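Local structure of carbamate kinase (Mycoplasma penetrans, 4AXS) at residues Q104-I115 / D127-T135; D231-D241 / P293-F301. The protein probably works as a carbamate kinase of the amino acid kinase family, exchanging a phosphoryl group between ATP and carbamate. All blocks are in the same frame, centred on the assembly; numbering follows the deposited sequence.

Interaction 1 (Q104-I115 / D127-T135)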
loop_
_atom_site.group_PDB
_atom_site.type_symbol
_atom_site.label_atom_id
_atom_site.label_comp_id
_atom_site.label_asym_id
_atom_site.label_seq_id
_atom_site.Cartn_x
_atom_site.Cartn_y
_atom_site.Cartn_z
ATOM N N GLN A 104 -4.680 -1.765 4.129
ATOM C CA GLN A 104 -3.466 -0.951 4.223
ATOM C C GLN A 104 -3.440 0.187 3.206
ATOM O O GLN A 104 -3.098 1.320 3.542
ATOM C CB GLN A 104 -2.211 -1.807 4.055
ATOM C CG GLN A 104 -1.844 -2.618 5.290
ATOM C CD GLN A 104 -0.536 -3.360 5.144
ATOM O OE1 GLN A 104 0.502 -2.770 4.876
ATOM N NE2 GLN A 104 -0.576 -4.656 5.355
ATOM N N GLY A 105 -3.807 -0.114 1.962
ATOM C CA GLY A 105 -3.782 0.886 0.917
ATOM C C GLY A 105 -4.950 1.837 1.044
ATOM O O GLY A 105 -4.892 3.003 0.616
ATOM N N TYR A 106 -6.028 1.341 1.638
ATOM C CA TYR A 106 -7.162 2.202 1.915
ATOM C C TYR A 106 -6.746 3.199 3.000
ATOM O O TYR A 106 -6.859 4.413 2.822
ATOM C CB TYR A 106 -8.376 1.364 2.308
ATOM C CG TYR A 106 -9.497 2.123 2.993
ATOM C CD1 TYR A 106 -9.985 3.312 2.460
ATOM C CD2 TYR A 106 -10.081 1.628 4.172
ATOM C CE1 TYR A 106 -11.015 4.002 3.081
ATOM C CE2 TYR A 106 -11.106 2.305 4.792
ATOM C CZ TYR A 106 -11.570 3.496 4.242
ATOM O OH TYR A 106 -12.593 4.185 4.854
ATOM N N ILE A 107 -6.195 2.701 4.095
ATOM C CA ILE A 107 -5.792 3.595 5.167
ATOM C C ILE A 107 -4.529 4.398 4.836
ATOM O O ILE A 107 -4.424 5.575 5.181
ATOM C CB ILE A 107 -5.601 2.831 6.501
ATOM C CG1 ILE A 107 -6.914 2.157 6.924
ATOM C CG2 ILE A 107 -5.103 3.778 7.584
ATOM C CD1 ILE A 107 -6.724 0.878 7.692
ATOM N N GLY A 108 -3.564 3.763 4.178
ATOM C CA GLY A 108 -2.306 4.431 3.909
ATOM C C GLY A 108 -2.538 5.661 3.054
ATOM O O GLY A 108 -1.860 6.681 3.181
ATOM N N TYR A 109 -3.522 5.558 2.176
ATOM C CA TYR A 109 -3.905 6.680 1.350
ATOM C C TYR A 109 -4.338 7.883 2.193
ATOM O O TYR A 109 -3.823 9.000 2.017
ATOM C CB TYR A 109 -5.000 6.246 0.375
ATOM C CG TYR A 109 -5.809 7.370 -0.208
ATOM C CD1 TYR A 109 -5.195 8.494 -0.750
ATOM C CD2 TYR A 109 -7.191 7.294 -0.248
ATOM C CE1 TYR A 109 -5.951 9.527 -1.305
ATOM C CE2 TYR A 109 -7.949 8.306 -0.798
ATOM C CZ TYR A 109 -7.330 9.417 -1.320
ATOM O OH TYR A 109 -8.099 10.416 -1.852
ATOM N N HIS A 110 -5.278 7.661 3.112
ATOM C CA HIS A 110 -5.762 8.758 3.949
ATOM C C HIS A 110 -4.654 9.345 4.833
ATOM O O HIS A 110 -4.489 10.557 4.915
ATOM C CB HIS A 110 -6.960 8.322 4.785
ATOM C CG HIS A 110 -8.251 8.304 4.028
ATOM N ND1 HIS A 110 -9.233 7.358 4.258
ATOM C CD2 HIS A 110 -8.736 9.122 3.072
ATOM C CE1 HIS A 110 -10.260 7.594 3.462
ATOM N NE2 HIS A 110 -9.986 8.657 2.727
ATOM N N MET A 111 -3.873 8.490 5.466
ATOM C CA MET A 111 -2.746 8.968 6.245
ATOM C C MET A 111 -1.711 9.727 5.403
ATOM O O MET A 111 -1.255 10.797 5.809
ATOM C CB MET A 111 -2.109 7.817 7.043
ATOM C CG MET A 111 -3.100 7.176 8.035
ATOM S SD MET A 111 -2.400 5.949 9.160
ATOM C CE MET A 111 -1.399 7.009 10.192
ATOM N N LEU A 112 -1.368 9.192 4.226
ATOM C CA LEU A 112 -0.349 9.801 3.370
ATOM C C LEU A 112 -0.694 11.230 2.977
ATOM O O LEU A 112 0.163 12.111 3.001
ATOM C CB LEU A 112 -0.140 8.974 2.115
ATOM C CG LEU A 112 1.259 9.062 1.517
ATOM C CD1 LEU A 112 2.295 8.755 2.595
ATOM C CD2 LEU A 112 1.372 8.088 0.349
ATOM N N THR A 113 -1.944 11.472 2.605
ATOM C CA THR A 113 -2.355 12.842 2.334
ATOM C C THR A 113 -2.199 13.680 3.602
ATOM O O THR A 113 -1.426 14.645 3.642
ATOM C CB THR A 113 -3.826 12.936 1.898
ATOM O OG1 THR A 113 -4.022 12.227 0.672
ATOM C CG2 THR A 113 -4.216 14.379 1.687
ATOM N N ALA A 114 -2.932 13.280 4.641
ATOM C CA ALA A 114 -3.098 14.093 5.836
ATOM C C ALA A 114 -1.778 14.500 6.476
ATOM O O ALA A 114 -1.588 15.664 6.852
ATOM C CB ALA A 114 -3.975 13.378 6.829
ATOM N N ILE A 115 -0.858 13.556 6.598
ATOM C CA ILE A 115 0.373 13.857 7.312
ATOM C C ILE A 115 1.305 14.672 6.424
ATOM O O ILE A 115 2.050 15.528 6.905
ATOM C CB ILE A 115 1.070 12.592 7.833
ATOM C CG1 ILE A 115 2.427 12.946 8.425
ATOM C CG2 ILE A 115 1.261 11.594 6.701
ATOM C CD1 ILE A 115 3.272 11.746 8.723
ATOM N N ASP A 127 9.815 13.699 3.024
ATOM C CA ASP A 127 8.996 12.743 2.287
ATOM C C ASP A 127 8.247 11.787 3.216
ATOM O O ASP A 127 8.873 11.016 3.962
ATOM C CB ASP A 127 9.833 11.968 1.269
ATOM C CG ASP A 127 10.076 12.756 -0.007
ATOM O OD1 ASP A 127 9.198 13.566 -0.392
ATOM O OD2 ASP A 127 11.140 12.559 -0.632
ATOM N N VAL A 128 6.913 11.852 3.176
ATOM C CA VAL A 128 6.091 10.866 3.871
ATOM C C VAL A 128 5.889 9.638 2.987
ATOM O O VAL A 128 5.472 9.761 1.839
ATOM C CB VAL A 128 4.713 11.416 4.305
ATOM C CG1 VAL A 128 4.077 10.478 5.313
ATOM C CG2 VAL A 128 4.835 12.798 4.921
ATOM N N LEU A 129 6.193 8.461 3.537
ATOM C CA LEU A 129 6.117 7.183 2.822
ATOM C C LEU A 129 5.121 6.203 3.468
ATOM O O LEU A 129 4.932 6.226 4.673
ATOM C CB LEU A 129 7.501 6.532 2.794
ATOM C CG LEU A 129 8.489 6.870 1.671
ATOM C CD1 LEU A 129 8.172 8.208 1.033
ATOM C CD2 LEU A 129 9.930 6.831 2.194
ATOM N N TYR A 130 4.486 5.351 2.659
ATOM C CA TYR A 130 3.656 4.257 3.169
ATOM C C TYR A 130 4.102 2.952 2.553
ATOM O O TYR A 130 3.842 2.703 1.379
ATOM C CB TYR A 130 2.149 4.443 2.901
ATOM C CG TYR A 130 1.308 3.444 3.682
ATOM C CD1 TYR A 130 1.176 2.117 3.256
ATOM C CD2 TYR A 130 0.689 3.812 4.873
ATOM C CE1 TYR A 130 0.442 1.199 3.983
ATOM C CE2 TYR A 130 -0.057 2.908 5.616
ATOM C CZ TYR A 130 -0.175 1.604 5.179
ATOM O OH TYR A 130 -0.919 0.723 5.933
ATOM N N PHE A 131 4.770 2.119 3.344
ATOM C CA PHE A 131 5.179 0.800 2.888
ATOM C C PHE A 131 4.091 -0.232 3.151
ATOM O O PHE A 131 3.694 -0.466 4.291
ATOM C CB PHE A 131 6.463 0.348 3.582
ATOM C CG PHE A 131 7.590 1.315 3.461
ATOM C CD1 PHE A 131 7.765 2.316 4.404
ATOM C CD2 PHE A 131 8.488 1.229 2.410
ATOM C CE1 PHE A 131 8.808 3.220 4.296
ATOM C CE2 PHE A 131 9.538 2.132 2.300
ATOM C CZ PHE A 131 9.694 3.126 3.248
ATOM N N LEU A 132 3.616 -0.864 2.094
ATOM C CA LEU A 132 2.805 -2.051 2.257
ATOM C C LEU A 132 3.616 -3.017 3.139
ATOM O O LEU A 132 4.802 -3.234 2.877
ATOM C CB LEU A 132 2.512 -2.640 0.874
ATOM C CG LEU A 132 1.466 -3.741 0.696
ATOM C CD1 LEU A 132 2.155 -5.064 0.419
ATOM C CD2 LEU A 132 0.508 -3.863 1.890
ATOM N N THR A 133 2.998 -3.576 4.182
ATOM C CA THR A 133 3.735 -4.368 5.173
ATOM C C THR A 133 3.361 -5.852 5.292
ATOM O O THR A 133 2.216 -6.210 5.575
ATOM C CB THR A 133 3.642 -3.725 6.586
ATOM O OG1 THR A 133 4.105 -2.368 6.534
ATOM C CG2 THR A 133 4.466 -4.528 7.629
ATOM N N GLN A 134 4.349 -6.717 5.092
ATOM C CA GLN A 134 4.184 -8.138 5.380
ATOM C C GLN A 134 4.984 -8.502 6.631
ATOM O O GLN A 134 6.196 -8.257 6.714
ATOM C CB GLN A 134 4.576 -9.015 4.182
ATOM C CG GLN A 134 3.421 -9.266 3.207
ATOM C CD GLN A 134 3.791 -10.186 2.036
ATOM O OE1 GLN A 134 4.299 -9.733 1.016
ATOM N NE2 GLN A 134 3.524 -11.477 2.183
ATOM N N THR A 135 4.285 -9.052 7.617
ATOM C CA THR A 135 4.900 -9.381 8.881
ATOM C C THR A 135 5.220 -10.857 8.940
ATOM O O THR A 135 4.349 -11.705 8.766
ATOM C CB THR A 135 4.015 -8.989 10.087
ATOM O OG1 THR A 135 3.905 -7.564 10.162
ATOM C CG2 THR A 135 4.619 -9.528 11.408
HETATM O O HOH W 1 1.884 -0.664 6.231
#

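Interaction 2 (D231-D241 / P293-F301). With SO4 (sulfate ion), chain B.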
loop_
_atom_site.group_PDB
_atom_site.type_symbol
_atom_site.label_atom_id
_atom_site.label_comp_id
_atom_site.label_asym_id
_atom_site.label_seq_id
_atom_site.Cartn_x
_atom_site.Cartn_y
_atom_site.Cartn_z
ATOM N N ASP A 231 -1.456 -8.384 16.091
ATOM C CA ASP A 231 -1.786 -7.265 16.943
ATOM C C ASP A 231 -0.865 -6.095 16.582
ATOM O O ASP A 231 0.363 -6.210 16.653
ATOM C CB ASP A 231 -1.616 -7.679 18.400
ATOM C CG ASP A 231 -1.897 -6.549 19.366
ATOM O OD1 ASP A 231 -1.051 -5.634 19.469
ATOM O OD2 ASP A 231 -2.977 -6.572 19.995
ATOM N N LYS A 232 -1.467 -4.980 16.173
ATOM C CA LYS A 232 -0.714 -3.828 15.709
ATOM C C LYS A 232 0.235 -3.269 16.774
ATOM O O LYS A 232 1.309 -2.756 16.444
ATOM C CB LYS A 232 -1.657 -2.739 15.171
ATOM C CG LYS A 232 -2.550 -2.054 16.221
ATOM C CD LYS A 232 -1.893 -0.802 16.775
ATOM C CE LYS A 232 -2.924 0.168 17.320
ATOM N NZ LYS A 232 -3.594 -0.339 18.557
ATOM N N ASP A 233 -0.144 -3.369 18.049
ATOM C CA ASP A 233 0.753 -2.900 19.114
ATOM C C ASP A 233 2.045 -3.746 19.177
ATOM O O ASP A 233 3.143 -3.205 19.156
ATOM C CB ASP A 233 0.016 -2.796 20.463
ATOM C CG ASP A 233 -1.185 -1.827 20.412
ATOM O OD1 ASP A 233 -1.029 -0.677 19.942
ATOM O OD2 ASP A 233 -2.291 -2.218 20.860
ATOM N N PHE A 234 1.909 -5.070 19.213
ATOM C CA PHE A 234 3.052 -5.971 19.067
ATOM C C PHE A 234 3.861 -5.621 17.815
ATOM O O PHE A 234 5.089 -5.511 17.854
ATOM C CB PHE A 234 2.583 -7.420 18.883
ATOM C CG PHE A 234 1.977 -8.052 20.109
ATOM C CD1 PHE A 234 2.157 -7.512 21.370
ATOM C CD2 PHE A 234 1.247 -9.228 19.995
ATOM C CE1 PHE A 234 1.615 -8.120 22.468
ATOM C CE2 PHE A 234 0.697 -9.836 21.118
ATOM C CZ PHE A 234 0.881 -9.273 22.346
ATOM N N ALA A 235 3.165 -5.474 16.691
ATOM C CA ALA A 235 3.842 -5.259 15.427
ATOM C C ALA A 235 4.672 -4.010 15.545
ATOM O O ALA A 235 5.863 -4.021 15.294
ATOM C CB ALA A 235 2.833 -5.142 14.256
ATOM N N LEU A 236 4.036 -2.928 15.953
ATOM C CA LEU A 236 4.707 -1.639 15.980
ATOM C C LEU A 236 5.788 -1.567 17.049
ATOM O O LEU A 236 6.709 -0.745 16.964
ATOM C CB LEU A 236 3.689 -0.512 16.132
ATOM C CG LEU A 236 3.258 -0.041 14.745
ATOM C CD1 LEU A 236 1.803 0.399 14.731
ATOM C CD2 LEU A 236 4.180 1.074 14.263
ATOM N N ALA A 237 5.675 -2.435 18.051
ATOM C CA ALA A 237 6.695 -2.524 19.082
ATOM C C ALA A 237 7.939 -3.251 18.539
ATOM O O ALA A 237 9.064 -2.865 18.835
ATOM C CB ALA A 237 6.141 -3.201 20.325
ATOM N N LYS A 238 7.732 -4.278 17.722
ATOM C CA LYS A 238 8.849 -4.956 17.048
ATOM C C LYS A 238 9.588 -4.008 16.116
ATOM O O LYS A 238 10.819 -4.005 16.055
ATOM C CB LYS A 238 8.364 -6.172 16.256
ATOM C CG LYS A 238 8.640 -7.513 16.938
ATOM C CD LYS A 238 10.088 -7.992 16.762
ATOM C CE LYS A 238 10.332 -9.284 17.561
ATOM N NZ LYS A 238 11.367 -10.177 16.952
ATOM N N ILE A 239 8.812 -3.215 15.386
ATOM C CA ILE A 239 9.328 -2.168 14.524
ATOM C C ILE A 239 10.036 -1.078 15.320
ATOM O O ILE A 239 11.126 -0.643 14.949
ATOM C CB ILE A 239 8.174 -1.542 13.712
ATOM C CG1 ILE A 239 7.737 -2.505 12.603
ATOM C CG2 ILE A 239 8.568 -0.172 13.146
ATOM C CD1 ILE A 239 6.603 -1.993 11.765
ATOM N N ALA A 240 9.402 -0.632 16.405
ATOM C CA ALA A 240 9.990 0.359 17.305
ATOM C C ALA A 240 11.375 -0.083 17.738
ATOM O O ALA A 240 12.281 0.740 17.917
ATOM C CB ALA A 240 9.100 0.571 18.539
ATOM N N ASP A 241 11.532 -1.389 17.908
ATOM C CA ASP A 241 12.808 -1.938 18.321
ATOM C C ASP A 241 13.835 -1.959 17.184
ATOM O O ASP A 241 14.958 -1.490 17.355
ATOM C CB ASP A 241 12.621 -3.335 18.890
ATOM C CG ASP A 241 13.933 -4.044 19.109
ATOM O OD1 ASP A 241 14.430 -4.668 18.142
ATOM O OD2 ASP A 241 14.470 -3.972 20.241
ATOM N N PRO A 293 -2.679 -6.598 25.674
ATOM C CA PRO A 293 -1.740 -6.633 24.547
ATOM C C PRO A 293 -0.921 -5.358 24.431
ATOM O O PRO A 293 0.257 -5.446 24.079
ATOM C CB PRO A 293 -2.662 -6.766 23.327
ATOM C CG PRO A 293 -3.875 -7.425 23.846
ATOM C CD PRO A 293 -4.061 -6.856 25.228
ATOM N N LYS A 294 -1.526 -4.206 24.719
ATOM C CA LYS A 294 -0.822 -2.927 24.639
ATOM C C LYS A 294 0.226 -2.841 25.734
ATOM O O LYS A 294 1.353 -2.389 25.516
ATOM C CB LYS A 294 -1.788 -1.755 24.768
ATOM C CG LYS A 294 -3.073 -1.892 23.983
ATOM C CD LYS A 294 -3.997 -0.714 24.245
ATOM C CE LYS A 294 -4.607 -0.213 22.945
ATOM N NZ LYS A 294 -5.247 -1.328 22.180
ATOM N N ILE A 295 -0.162 -3.279 26.922
ATOM C CA ILE A 295 0.737 -3.337 28.051
ATOM C C ILE A 295 1.908 -4.249 27.730
ATOM O O ILE A 295 3.072 -3.845 27.807
ATOM C CB ILE A 295 0.005 -3.886 29.286
ATOM C CG1 ILE A 295 -1.055 -2.886 29.758
ATOM C CG2 ILE A 295 0.999 -4.230 30.401
ATOM C CD1 ILE A 295 -0.520 -1.496 29.991
ATOM N N LYS A 296 1.587 -5.483 27.371
ATOM C CA LYS A 296 2.603 -6.476 27.081
ATOM C C LYS A 296 3.562 -5.996 25.991
ATOM O O LYS A 296 4.785 -6.043 26.154
ATOM C CB LYS A 296 1.942 -7.789 26.679
ATOM C CG LYS A 296 1.259 -8.517 27.827
ATOM C CD LYS A 296 0.370 -9.653 27.317
ATOM C CE LYS A 296 0.439 -10.886 28.213
ATOM N NZ LYS A 296 -0.480 -11.969 27.739
ATOM N N ALA A 297 3.003 -5.516 24.885
ATOM C CA ALA A 297 3.810 -4.926 23.817
ATOM C C ALA A 297 4.669 -3.755 24.305
ATOM O O ALA A 297 5.786 -3.568 23.841
ATOM C CB ALA A 297 2.924 -4.492 22.641
ATOM N N ALA A 298 4.146 -2.959 25.228
ATOM C CA ALA A 298 4.920 -1.851 25.777
ATOM C C ALA A 298 6.077 -2.379 26.615
ATOM O O ALA A 298 7.157 -1.785 26.645
ATOM C CB ALA A 298 4.038 -0.937 26.598
ATOM N N MET A 299 5.838 -3.499 27.289
ATOM C CA MET A 299 6.861 -4.151 28.104
ATOM C C MET A 299 7.959 -4.715 27.200
ATOM O O MET A 299 9.156 -4.479 27.422
ATOM C CB MET A 299 6.226 -5.255 28.968
ATOM C CG MET A 299 5.314 -4.693 30.065
ATOM S SD MET A 299 4.174 -5.807 30.935
ATOM C CE MET A 299 5.238 -7.021 31.716
ATOM N N GLY A 300 7.539 -5.439 26.163
ATOM C CA GLY A 300 8.470 -6.070 25.250
ATOM C C GLY A 300 9.484 -5.103 24.671
ATOM O O GLY A 300 10.594 -5.499 24.315
ATOM N N PHE A 301 9.105 -3.830 24.584
ATOM C CA PHE A 301 9.960 -2.821 23.962
ATOM C C PHE A 301 10.950 -2.186 24.942
ATOM O O PHE A 301 12.138 -2.062 24.629
ATOM C CB PHE A 301 9.119 -1.745 23.269
ATOM C CG PHE A 301 9.905 -0.517 22.879
ATOM C CD1 PHE A 301 10.835 -0.567 21.845
ATOM C CD2 PHE A 301 9.710 0.687 23.544
ATOM C CE1 PHE A 301 11.559 0.552 21.488
ATOM C CE2 PHE A 301 10.427 1.814 23.189
ATOM C CZ PHE A 301 11.356 1.745 22.156
HETATM S S SO4 B . -7.005 -2.187 16.363
HETATM O O1 SO4 B . -6.983 -3.421 15.575
HETATM O O2 SO4 B . -6.845 -1.084 15.418
HETATM O O3 SO4 B . -8.270 -2.006 17.087
HETATM O O4 SO4 B . -5.945 -2.198 17.383
#

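Interaction 1 (Q104-I115 / D127-T135)
Q104 reaches from the helix to the chain at T133 and pairs with its backbone through both ends of the side-chain amide. Beyond CG the side chain is extended, which carries the amide across to T133. OE1 takes the T133 N-H on a lone pair, in the carbonyl plane, at 2.7 Å and 159°. NE2 gives to T133 O at 3.2 Å, nearly straight at 168°, with that oxygen close to the plane of the amide. Two bonds to one residue, much as a neighbouring strand would make, fix the rotation of the amide. A water adds to this by donating to Q104 OE1 (2.9 Å) and to F131 O (2.7 Å).

One helical turn on from Q104, at G108, the ring of Y130 packs against the helix, its CG anti to the backbone N (chi1 -168°). G108 CA sits over one face of the ring, 3.5 Å from its centroid, in a CH-pi contact; with no side chain here, the helix can lie close. The phenol hydroxyl bonds to H68. Further along, the L112 and V128 side chains lie alongside, pointing opposite ways, L112 CD1 3.7 Å from V128 CG1. I115 CD1 also reaches V128 CG1, at 3.7 Å.

Strand 128-130 runs antiparallel to helix segment 104-115, with backbone bonds from Y130 and L132 to the second subunit: a helix packed on the following strand, as in the alpha/beta fold of the amino acid kinase family, at the dimer interface.

Interaction 2 (D231-D241 / P293-F301)
D233 and F234 of helix 232-242 meet P293, K294 and A297 of helix 292-302. Segments 232-241 and 293-301 run nearly parallel, at 11°, their axes approaching to 8.5 Å, and each helix is followed by one of the neighbouring parallel strands 247-251 and 309-313, as in a Rossmann-like alpha/beta layer of the amino acid kinase fold. Small residues permit the approach: A237 CB faces A297 CB at 4.2 Å.

The F234 ring turns its edge to the partner helix. Its CD1 comes to 3.4 Å from A297 CB, and the backbone N of A297 also lies near the ring plane. D231, whose OD1 lies over one face of the F234 ring toward the rim, is the N-cap: OD1 accepts from F234 N at 3.0 Å, and more weakly from D233 N, while the other oxygen, OD2, rests against P293 CB with the two side chains crossing at about a right angle. At the far end F301, its CG anti to the backbone N (chi1 167°), lays CE1 3.8 Å from A240 CB.

A salt-bridge network of K232, D233 and K294 lies at the N-terminal ends of both helices. K294 runs obliquely past D233, its CG against OD2 and its NZ in a weak salt bridge to the same oxygen; that ammonium also bonds to S290 O. K232 starts with CG between backbone N and carbonyl carbon (chi1 68°) and bends twice, which carries NZ above the D233 carboxylate plane, 2.9 Å from OD1. The same K232 NZ donates to O4 of a bound sulfate at 3.2 Å.

The centres of interactions 1 and 2 lie 20 Å apart, and their nearest atoms about 5 Å, so the two do not touch directly. Two residues bridge them: I230, ahead of helix 232-242, packs against T135 and A235, and V208, after strand 205-207, against F131 and I239. Interaction 1 belongs to the dimer interface, whereas no other chain touches interaction 2. K232 is hydrogen-bonded to one sulfate, which also bonds to G33 N, just beyond strand 27-31, whereas K294 makes a long, weak ion pair with another. Although probably from the crystallisation liquor, these anions are consistent with a phosphate-binding site of this kinase family.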